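Long-range contacts in periplasmic cell division protein (SufI) (Aquifex aeolicus, PDB 6SYY), which probably acts as a copper-dependent oxidoreductase of the multicopper oxidase (laccase-like) family, coupling substrate oxidation to the reduction of dioxygen: residues 118-123 with 452-457; 153-158 with 300-305; 407-412 with 519-524. All coordinates share one frame; numbering follows the deposited sequence. Where two conformers were deposited one is given.

Interaction 1 of 3, residues 118-123 with 452-457. With CU (copper (II) ion), chain C; CU (copper (II) ion), chain E; O (oxygen atom), chain F.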
loop_
_atom_site.group_PDB
_atom_site.type_symbol
_atom_site.label_atom_id
_atom_site.label_comp_id
_atom_site.label_asym_id
_atom_site.label_seq_id
_atom_site.Cartn_x
_atom_site.Cartn_y
_atom_site.Cartn_z
ATOM N N HIS A 118 -3.018 5.715 9.829
ATOM C CA HIS A 118 -1.609 5.615 9.485
ATOM C C HIS A 118 -1.392 6.150 8.074
ATOM O O HIS A 118 -2.114 5.771 7.145
ATOM C CB HIS A 118 -1.119 4.173 9.582
ATOM C CG HIS A 118 0.281 3.986 9.093
ATOM N ND1 HIS A 118 1.323 4.790 9.501
ATOM C CD2 HIS A 118 0.811 3.092 8.224
ATOM C CE1 HIS A 118 2.435 4.400 8.905
ATOM N NE2 HIS A 118 2.153 3.369 8.130
ATOM N N TRP A 119 -0.409 7.036 7.921
ATOM C CA TRP A 119 -0.022 7.549 6.607
ATOM C C TRP A 119 1.082 6.643 6.065
ATOM O O TRP A 119 2.277 6.933 6.153
ATOM C CB TRP A 119 0.423 9.003 6.706
ATOM C CG TRP A 119 -0.435 9.827 7.613
ATOM C CD1 TRP A 119 -0.093 10.326 8.836
ATOM C CD2 TRP A 119 -1.785 10.238 7.374
ATOM N NE1 TRP A 119 -1.147 11.027 9.373
ATOM C CE2 TRP A 119 -2.198 10.986 8.497
ATOM C CE3 TRP A 119 -2.687 10.046 6.322
ATOM C CZ2 TRP A 119 -3.469 11.540 8.596
ATOM C CZ3 TRP A 119 -3.951 10.600 6.424
ATOM C CH2 TRP A 119 -4.330 11.338 7.550
ATOM N N HIS A 120 0.653 5.516 5.496
ATOM C CA HIS A 120 1.564 4.445 5.105
ATOM C C HIS A 120 2.550 4.937 4.056
ATOM O O HIS A 120 2.156 5.408 2.983
ATOM C CB HIS A 120 0.753 3.252 4.587
ATOM C CG HIS A 120 1.573 2.049 4.224
ATOM N ND1 HIS A 120 1.173 0.765 4.528
ATOM C CD2 HIS A 120 2.745 1.926 3.554
ATOM C CE1 HIS A 120 2.070 -0.094 4.076
ATOM N NE2 HIS A 120 3.033 0.584 3.480
ATOM N N GLY A 121 3.838 4.819 4.372
ATOM C CA GLY A 121 4.901 5.244 3.489
ATOM C C GLY A 121 5.494 6.598 3.815
ATOM O O GLY A 121 6.545 6.942 3.261
ATOM N N PHE A 122 4.863 7.369 4.699
ATOM C CA PHE A 122 5.357 8.702 5.022
ATOM C C PHE A 122 6.596 8.636 5.909
ATOM O O PHE A 122 6.702 7.795 6.806
ATOM C CB PHE A 122 4.276 9.524 5.734
ATOM C CG PHE A 122 3.249 10.127 4.814
ATOM C CD1 PHE A 122 2.991 9.579 3.567
ATOM C CD2 PHE A 122 2.545 11.256 5.198
ATOM C CE1 PHE A 122 2.042 10.141 2.726
ATOM C CE2 PHE A 122 1.596 11.822 4.362
ATOM C CZ PHE A 122 1.345 11.264 3.124
ATOM N N ARG A 123 7.541 9.534 5.646
ATOM C CA ARG A 123 8.558 9.903 6.623
ATOM C C ARG A 123 7.972 11.026 7.468
ATOM O O ARG A 123 7.832 12.159 6.997
ATOM C CB ARG A 123 9.846 10.345 5.937
ATOM C CG ARG A 123 10.519 9.271 5.121
ATOM C CD ARG A 123 11.546 9.868 4.172
ATOM N NE ARG A 123 12.203 8.829 3.391
ATOM C CZ ARG A 123 13.424 8.371 3.641
ATOM N NH1 ARG A 123 14.127 8.877 4.645
ATOM N NH2 ARG A 123 13.943 7.413 2.881
ATOM N N PRO A 452 4.502 -10.049 3.697
ATOM C CA PRO A 452 4.950 -8.747 3.193
ATOM C C PRO A 452 5.350 -7.843 4.349
ATOM O O PRO A 452 4.491 -7.285 5.039
ATOM C CB PRO A 452 3.723 -8.224 2.436
ATOM C CG PRO A 452 2.559 -8.830 3.170
ATOM C CD PRO A 452 3.033 -10.146 3.764
ATOM N N MET A 453 6.651 -7.709 4.582
ATOM C CA MET A 453 7.159 -7.025 5.764
ATOM C C MET A 453 7.295 -5.532 5.501
ATOM O O MET A 453 7.903 -5.117 4.509
ATOM C CB MET A 453 8.501 -7.618 6.192
ATOM C CG MET A 453 8.416 -9.072 6.635
ATOM S SD MET A 453 7.279 -9.310 8.019
ATOM C CE MET A 453 7.996 -8.214 9.245
ATOM N N HIS A 454 6.738 -4.731 6.402
ATOM C CA HIS A 454 6.688 -3.285 6.267
ATOM C C HIS A 454 7.360 -2.644 7.473
ATOM O O HIS A 454 7.160 -3.082 8.612
ATOM C CB HIS A 454 5.227 -2.821 6.133
ATOM C CG HIS A 454 5.048 -1.335 6.149
ATOM N ND1 HIS A 454 5.659 -0.498 5.240
ATOM C CD2 HIS A 454 4.306 -0.537 6.955
ATOM C CE1 HIS A 454 5.313 0.752 5.494
ATOM N NE2 HIS A 454 4.492 0.756 6.529
ATOM N N ILE A 455 8.184 -1.629 7.225
ATOM C CA ILE A 455 8.736 -0.790 8.282
ATOM C C ILE A 455 8.172 0.612 8.113
ATOM O O ILE A 455 7.973 1.083 6.987
ATOM C CB ILE A 455 10.280 -0.756 8.282
ATOM C CG1 ILE A 455 10.817 -0.230 6.951
ATOM C CG2 ILE A 455 10.855 -2.126 8.586
ATOM C CD1 ILE A 455 12.310 0.001 6.955
ATOM N N HIS A 456 7.892 1.265 9.233
ATOM C CA HIS A 456 7.513 2.666 9.230
ATOM C C HIS A 456 8.764 3.539 9.288
ATOM O O HIS A 456 9.859 3.075 9.612
ATOM C CB HIS A 456 6.593 2.984 10.413
ATOM C CG HIS A 456 5.270 2.282 10.362
ATOM N ND1 HIS A 456 4.169 2.723 11.064
ATOM C CD2 HIS A 456 4.873 1.169 9.701
ATOM C CE1 HIS A 456 3.149 1.913 10.835
ATOM N NE2 HIS A 456 3.550 0.963 10.011
ATOM N N GLY A 457 8.591 4.814 8.965
ATOM C CA GLY A 457 9.637 5.808 9.147
ATOM C C GLY A 457 10.573 6.053 7.983
ATOM O O GLY A 457 10.987 7.194 7.760
HETATM CU CU CU C . 1.828 -0.110 9.683
HETATM CU CU CU E . -0.250 0.071 5.691
HETATM O O O F . 0.767 -0.179 7.871
#

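Interaction 2 of 3, residues 153-158 with 300-305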
loop_
_atom_site.group_PDB
_atom_site.type_symbol
_atom_site.label_atom_id
_atom_site.label_comp_id
_atom_site.label_asym_id
_atom_site.label_seq_id
_atom_site.Cartn_x
_atom_site.Cartn_y
_atom_site.Cartn_z
ATOM N N SER A 153 7.554 11.953 -4.927
ATOM C CA SER A 153 6.266 11.789 -5.585
ATOM C C SER A 153 5.989 10.315 -5.829
ATOM O O SER A 153 6.903 9.534 -6.102
ATOM C CB SER A 153 6.237 12.545 -6.911
ATOM O OG SER A 153 7.180 12.006 -7.825
ATOM N N GLY A 154 4.727 9.934 -5.716
ATOM C CA GLY A 154 4.351 8.551 -5.905
ATOM C C GLY A 154 2.993 8.279 -5.291
ATOM O O GLY A 154 2.247 9.196 -4.950
ATOM N N THR A 155 2.699 6.989 -5.154
ATOM C CA THR A 155 1.412 6.516 -4.666
ATOM C C THR A 155 1.555 6.031 -3.228
ATOM O O THR A 155 2.289 5.074 -2.958
ATOM C CB THR A 155 0.875 5.393 -5.549
ATOM O OG1 THR A 155 0.765 5.860 -6.899
ATOM C CG2 THR A 155 -0.487 4.936 -5.052
ATOM N N TYR A 156 0.845 6.681 -2.319
ATOM C CA TYR A 156 0.871 6.336 -0.908
ATOM C C TYR A 156 -0.534 5.908 -0.486
ATOM O O TYR A 156 -1.438 5.773 -1.311
ATOM C CB TYR A 156 1.443 7.503 -0.095
ATOM C CG TYR A 156 2.881 7.812 -0.484
ATOM C CD1 TYR A 156 3.946 7.309 0.253
ATOM C CD2 TYR A 156 3.172 8.578 -1.613
ATOM C CE1 TYR A 156 5.260 7.575 -0.108
ATOM C CE2 TYR A 156 4.481 8.848 -1.984
ATOM C CZ TYR A 156 5.521 8.344 -1.226
ATOM O OH TYR A 156 6.823 8.613 -1.587
ATOM N N PHE A 157 -0.713 5.690 0.810
ATOM C CA PHE A 157 -1.764 4.805 1.298
ATOM C C PHE A 157 -2.126 5.252 2.707
ATOM O O PHE A 157 -1.248 5.335 3.567
ATOM C CB PHE A 157 -1.239 3.357 1.269
ATOM C CG PHE A 157 -2.253 2.293 1.612
ATOM C CD1 PHE A 157 -3.614 2.547 1.593
ATOM C CD2 PHE A 157 -1.819 1.014 1.953
ATOM C CE1 PHE A 157 -4.527 1.545 1.911
ATOM C CE2 PHE A 157 -2.721 0.012 2.273
ATOM C CZ PHE A 157 -4.079 0.278 2.252
ATOM N N TYR A 158 -3.395 5.572 2.950
ATOM C CA TYR A 158 -3.844 5.881 4.303
ATOM C C TYR A 158 -4.914 4.888 4.722
ATOM O O TYR A 158 -5.826 4.578 3.948
ATOM C CB TYR A 158 -4.341 7.327 4.442
ATOM C CG TYR A 158 -5.585 7.734 3.680
ATOM C CD1 TYR A 158 -6.825 7.748 4.300
ATOM C CD2 TYR A 158 -5.509 8.176 2.367
ATOM C CE1 TYR A 158 -7.965 8.164 3.621
ATOM C CE2 TYR A 158 -6.639 8.589 1.680
ATOM C CZ TYR A 158 -7.864 8.579 2.313
ATOM O OH TYR A 158 -8.996 8.983 1.640
ATOM N N ARG A 300 2.584 -0.837 -3.546
ATOM C CA ARG A 300 1.982 -0.028 -4.596
ATOM C C ARG A 300 2.918 -0.049 -5.794
ATOM O O ARG A 300 4.111 0.235 -5.655
ATOM C CB ARG A 300 1.724 1.415 -4.134
ATOM C CG ARG A 300 0.606 1.570 -3.102
ATOM C CD ARG A 300 1.162 1.619 -1.696
ATOM N NE ARG A 300 2.056 2.760 -1.520
ATOM C CZ ARG A 300 2.882 2.908 -0.491
ATOM N NH1 ARG A 300 2.935 1.977 0.455
ATOM N NH2 ARG A 300 3.664 3.981 -0.411
ATOM N N ILE A 301 2.381 -0.400 -6.959
ATOM C CA ILE A 301 3.150 -0.472 -8.197
ATOM C C ILE A 301 2.517 0.490 -9.194
ATOM O O ILE A 301 1.330 0.362 -9.519
ATOM C CB ILE A 301 3.188 -1.902 -8.764
ATOM C CG1 ILE A 301 3.551 -2.909 -7.671
ATOM C CG2 ILE A 301 4.181 -1.997 -9.920
ATOM C CD1 ILE A 301 4.942 -2.719 -7.089
ATOM N N ASP A 302 3.299 1.464 -9.658
ATOM C CA ASP A 302 2.886 2.344 -10.745
ATOM C C ASP A 302 3.353 1.752 -12.069
ATOM O O ASP A 302 4.545 1.468 -12.242
ATOM C CB ASP A 302 3.471 3.748 -10.571
ATOM C CG ASP A 302 2.814 4.525 -9.444
ATOM O OD1 ASP A 302 2.704 3.984 -8.324
ATOM O OD2 ASP A 302 2.421 5.688 -9.680
ATOM N N ILE A 303 2.419 1.567 -13.001
ATOM C CA ILE A 303 2.744 1.010 -14.306
ATOM C C ILE A 303 2.262 1.940 -15.408
ATOM O O ILE A 303 1.312 2.709 -15.234
ATOM C CB ILE A 303 2.150 -0.401 -14.516
ATOM C CG1 ILE A 303 0.618 -0.347 -14.513
ATOM C CG2 ILE A 303 2.706 -1.378 -13.478
ATOM C CD1 ILE A 303 -0.048 -1.627 -14.991
ATOM N N LEU A 304 2.946 1.867 -16.549
ATOM C CA LEU A 304 2.511 2.479 -17.798
ATOM C C LEU A 304 2.079 1.375 -18.750
ATOM O O LEU A 304 2.802 0.390 -18.932
ATOM C CB LEU A 304 3.626 3.309 -18.443
ATOM C CG LEU A 304 4.097 4.613 -17.789
ATOM C CD1 LEU A 304 5.220 5.232 -18.608
ATOM C CD2 LEU A 304 2.954 5.604 -17.608
ATOM N N VAL A 305 0.901 1.532 -19.342
ATOM C CA VAL A 305 0.370 0.584 -20.313
ATOM C C VAL A 305 0.087 1.354 -21.593
ATOM O O VAL A 305 -0.657 2.342 -21.577
ATOM C CB VAL A 305 -0.897 -0.118 -19.802
ATOM C CG1 VAL A 305 -1.368 -1.150 -20.810
ATOM C CG2 VAL A 305 -0.632 -0.773 -18.461
HETATM O O HOH W 1 4.429 5.451 -6.657
#

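Interaction 3 of 3, residues 407-412 with 519-524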
loop_
_atom_site.group_PDB
_atom_site.type_symbol
_atom_site.label_atom_id
_atom_site.label_comp_id
_atom_site.label_asym_id
_atom_site.label_seq_id
_atom_site.Cartn_x
_atom_site.Cartn_y
_atom_site.Cartn_z
ATOM N N PHE A 407 2.529 -16.224 14.734
ATOM C CA PHE A 407 3.720 -15.778 14.024
ATOM C C PHE A 407 4.540 -14.830 14.887
ATOM O O PHE A 407 3.994 -13.948 15.555
ATOM C CB PHE A 407 3.343 -15.089 12.716
ATOM C CG PHE A 407 2.849 -16.025 11.657
ATOM C CD1 PHE A 407 3.648 -17.066 11.209
ATOM C CD2 PHE A 407 1.594 -15.856 11.093
ATOM C CE1 PHE A 407 3.197 -17.931 10.228
ATOM C CE2 PHE A 407 1.135 -16.718 10.115
ATOM C CZ PHE A 407 1.938 -17.755 9.679
ATOM N N THR A 408 5.861 -15.011 14.861
ATOM C CA THR A 408 6.771 -14.268 15.721
ATOM C C THR A 408 7.783 -13.485 14.897
ATOM O O THR A 408 8.084 -13.818 13.746
ATOM C CB THR A 408 7.532 -15.192 16.679
ATOM O OG1 THR A 408 8.373 -16.081 15.925
ATOM C CG2 THR A 408 6.563 -15.994 17.533
ATOM N N ILE A 409 8.313 -12.442 15.524
ATOM C CA ILE A 409 9.416 -11.654 14.993
ATOM C C ILE A 409 10.515 -11.710 16.043
ATOM O O ILE A 409 10.368 -11.142 17.132
ATOM C CB ILE A 409 9.004 -10.206 14.695
ATOM C CG1 ILE A 409 7.886 -10.169 13.652
ATOM C CG2 ILE A 409 10.192 -9.402 14.214
ATOM C CD1 ILE A 409 7.290 -8.789 13.448
ATOM N N ASN A 410 11.607 -12.406 15.728
ATOM C CA ASN A 410 12.701 -12.621 16.670
ATOM C C ASN A 410 12.176 -13.176 17.993
ATOM O O ASN A 410 12.539 -12.723 19.082
ATOM C CB ASN A 410 13.504 -11.337 16.881
ATOM C CG ASN A 410 14.471 -11.065 15.740
ATOM O OD1 ASN A 410 14.570 -11.847 14.798
ATOM N ND2 ASN A 410 15.187 -9.951 15.822
ATOM N N GLY A 411 11.296 -14.171 17.883
ATOM C CA GLY A 411 10.733 -14.835 19.045
ATOM C C GLY A 411 9.682 -14.055 19.804
ATOM O O GLY A 411 9.200 -14.537 20.833
ATOM N N GLU A 412 9.294 -12.876 19.326
ATOM C CA GLU A 412 8.415 -11.990 20.071
ATOM C C GLU A 412 7.183 -11.625 19.254
ATOM O O GLU A 412 7.213 -11.610 18.019
ATOM C CB GLU A 412 9.151 -10.713 20.482
ATOM C CG GLU A 412 10.422 -10.967 21.260
ATOM C CD GLU A 412 10.859 -9.765 22.068
ATOM O OE1 GLU A 412 10.905 -8.656 21.497
ATOM O OE2 GLU A 412 11.150 -9.928 23.273
ATOM N N MET A 519 2.042 -9.840 14.972
ATOM C CA MET A 519 3.265 -9.816 14.182
ATOM C C MET A 519 3.711 -8.378 13.962
ATOM O O MET A 519 3.688 -7.883 12.834
ATOM C CB MET A 519 3.036 -10.530 12.849
ATOM C CG MET A 519 4.307 -10.952 12.149
ATOM S SD MET A 519 4.025 -12.206 10.887
ATOM C CE MET A 519 5.716 -12.555 10.403
ATOM N N MET A 520 4.125 -7.711 15.036
ATOM C CA MET A 520 4.398 -6.280 15.015
ATOM C C MET A 520 5.273 -5.943 16.213
ATOM O O MET A 520 5.013 -6.422 17.321
ATOM C CB MET A 520 3.073 -5.502 15.053
ATOM C CG MET A 520 3.171 -4.035 15.387
ATOM S SD MET A 520 1.538 -3.263 15.316
ATOM C CE MET A 520 0.533 -4.465 16.184
ATOM N N VAL A 521 6.320 -5.147 15.987
ATOM C CA VAL A 521 7.213 -4.687 17.047
ATOM C C VAL A 521 7.535 -3.216 16.813
ATOM O O VAL A 521 7.281 -2.661 15.744
ATOM C CB VAL A 521 8.527 -5.499 17.122
ATOM C CG1 VAL A 521 8.263 -6.935 17.527
ATOM C CG2 VAL A 521 9.269 -5.432 15.795
ATOM N N ASN A 522 8.105 -2.588 17.837
ATOM C CA ASN A 522 8.692 -1.264 17.703
ATOM C C ASN A 522 10.185 -1.391 17.435
ATOM O O ASN A 522 10.833 -2.353 17.854
ATOM C CB ASN A 522 8.501 -0.422 18.970
ATOM C CG ASN A 522 7.045 -0.173 19.318
ATOM O OD1 ASN A 522 6.210 0.070 18.450
ATOM N ND2 ASN A 522 6.740 -0.217 20.608
ATOM N N TYR A 523 10.730 -0.403 16.736
ATOM C CA TYR A 523 12.157 -0.133 16.778
ATOM C C TYR A 523 12.333 1.364 16.991
ATOM O O TYR A 523 11.392 2.147 16.837
ATOM C CB TYR A 523 12.897 -0.627 15.517
ATOM C CG TYR A 523 12.674 0.192 14.269
ATOM C CD1 TYR A 523 13.600 1.148 13.871
ATOM C CD2 TYR A 523 11.548 0.003 13.479
ATOM C CE1 TYR A 523 13.406 1.903 12.725
ATOM C CE2 TYR A 523 11.345 0.750 12.327
ATOM C CZ TYR A 523 12.279 1.700 11.957
ATOM O OH TYR A 523 12.097 2.449 10.815
ATOM N N ARG A 524 13.542 1.753 17.382
ATOM C CA ARG A 524 13.808 3.117 17.817
ATOM C C ARG A 524 14.955 3.706 17.013
ATOM O O ARG A 524 15.946 3.025 16.741
ATOM C CB ARG A 524 14.140 3.156 19.311
ATOM C CG ARG A 524 14.324 4.544 19.892
ATOM C CD ARG A 524 14.767 4.444 21.350
ATOM N NE ARG A 524 15.283 5.708 21.868
ATOM C CZ ARG A 524 14.728 6.390 22.864
ATOM N NH1 ARG A 524 13.637 5.926 23.460
ATOM N NH2 ARG A 524 15.268 7.532 23.267
#

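Interaction 1 of 3, residues 118-123 with 452-457
His120 and His454 lay their imidazole rings over each other in an offset stack, with centroids 3.7 Å apart and planes turned by 22°. CB of His120 lies 3.5 Å from the copper ion of chain E. CG stands anti to the backbone N (chi1 -177°), which carries the ring toward this metal. The turn about CB-CG then puts ND1 on it, and the ND1-to-copper bond is 2.0 Å. CD2 passes over the His454 face near CE1. CE1 of His120 lies beside the copper and over His454 NE2. At the tip, NE2 sits 3.0 Å from His454 CE1, above the rim of that ring. No hydrogen bond joins the rings; His120 NE2 is bonded to Asp479 OD1, and His454 ND1 to Asp479 O.

This is the trinuclear copper centre of a multicopper oxidase, built from four His-X-His motifs. Two of them, His118-Trp119-His120 and His454-Ile455-His456, meet here from distant parts of the chain. His118 and His454 bind one copper. His456, with His161 and His508, binds the copper of chain C through NE2 at 2.1 Å. His159 and His510 join His120 at the copper of chain E. The oxygen atom bridges the chain C and chain E coppers.

A second offset stack pairs His118 with His456, its planes nearly parallel, 6° apart, and CE1 of His118 lies 3.2 Å from CE1 of His456. Both rings are held by Asp129: O takes His118 ND1 and OD2 takes His456 ND1. Farther along, Arg123 CG rests 3.4 Å from Gly457 O, while Arg123 NE bonds to Gln459 OE1.

Interaction 2 of 3, residues 153-158 with 300-305
Arg300 slides its side chain past Thr155, with its CG 4.0 Å from Thr155 CG2, and brings its guanidinium to the Thr155 backbone. Bends at chi2 (97°) and chi3 put NE 2.7 Å from Thr155 O, which lies in the guanidinium plane. Arg300 NH2 gives the same oxygen a second, weak bond. NH2 also passes 3.4 Å from CD1 of Tyr156, while Phe157 CB lies loosely over one side, 4.2 Å from Arg300 CD. NH1 makes a salt bridge with Asp479. A leucine here would remove the guanidinium and would probably leave Thr155 O without its donor and Asp479 without a counter-charge.

Thr155 OG1 donates to the syn lone pair of Asp302 OD1 at 3.1 Å and is also hydrogen-bonded to Arg251 NH1. A water bridges Thr155 N and, weakly, Asp302 OD1. Asp302 OD2 forms a salt bridge with Arg249. The short strand segments, from different sheets, run roughly antiparallel, 151° between their directions, without a mutual backbone hydrogen bond. They meet as the first and second cupredoxin domains of multicopper oxidases do, with Arg300 in the second shell of the copper ligand His120 through Asp479, whose OD1 holds His120 NE2.

Interaction 3 of 3, residues 407-412 with 519-524
Ile409 and Phe407 pack on Met519 across the inside of a cupredoxin beta sandwich. Strand 407-409 edges one sheet, and strand 520-525 belongs to the other. The touching parts run only 23° apart, yet no hydrogen bond crosses between the segments. Side chains do the joining.

One contact is of the Met-aromatic kind. Met519 was modelled in two conformers; in the one described here, SD lies obliquely to the Phe407 ring, 5.0 Å from its centroid and 49° off the normal. The same sulfur is 3.5 Å from Phe407 CB, since the extended Met519 chain crosses the base of the aromatic side chain. The Phe407 ring itself leads away and meets the ring of His514, a ligand of the copper that His451 and Cys509 also bind. In this conformer the Met519 side chain comes within about 3 Å of a bound copper at nearest atoms. This is consistent with the axial methionine of type 1 sites in related oxidases.

The backbone bonds lie within one segment. Asn410 and Gly411 form the corner of a type I' turn, closed by Ile409 N to Glu412 O at 2.9 Å and by Glu412 N to Ile409 O.

The remaining contacts are apolar. CD1 of Ile409 is anti to CA (chi2 172°), which carries it out to Met519 C, 3.6 Å away. CD1 also packs on Met519 CG. The other branch, Ile409 CG2, lies loosely against Val521 CG2, 4.4 Å away.

Along the chain both segments of interaction 2 fall between those of interaction 1, while interactions 1 and 3 alternate. Interaction 1 ties the N-terminal part of the chain to the C-terminal part. Its centre is about 14 Å from that of interaction 2 and about 15 Å from that of interaction 3; the centres of interactions 2 and 3 are about 28 Å apart, with no touch. Strands 117-120 and 154-160 are neighbours in one sheet. Strands 451-455 and 520-525 share another, separated by strand 503-509. The trinuclear site sits between the first and third cupredoxin domains, and the mononuclear site within the third; strand 503-509 carries His508 and Cys509, ligands of the two sites.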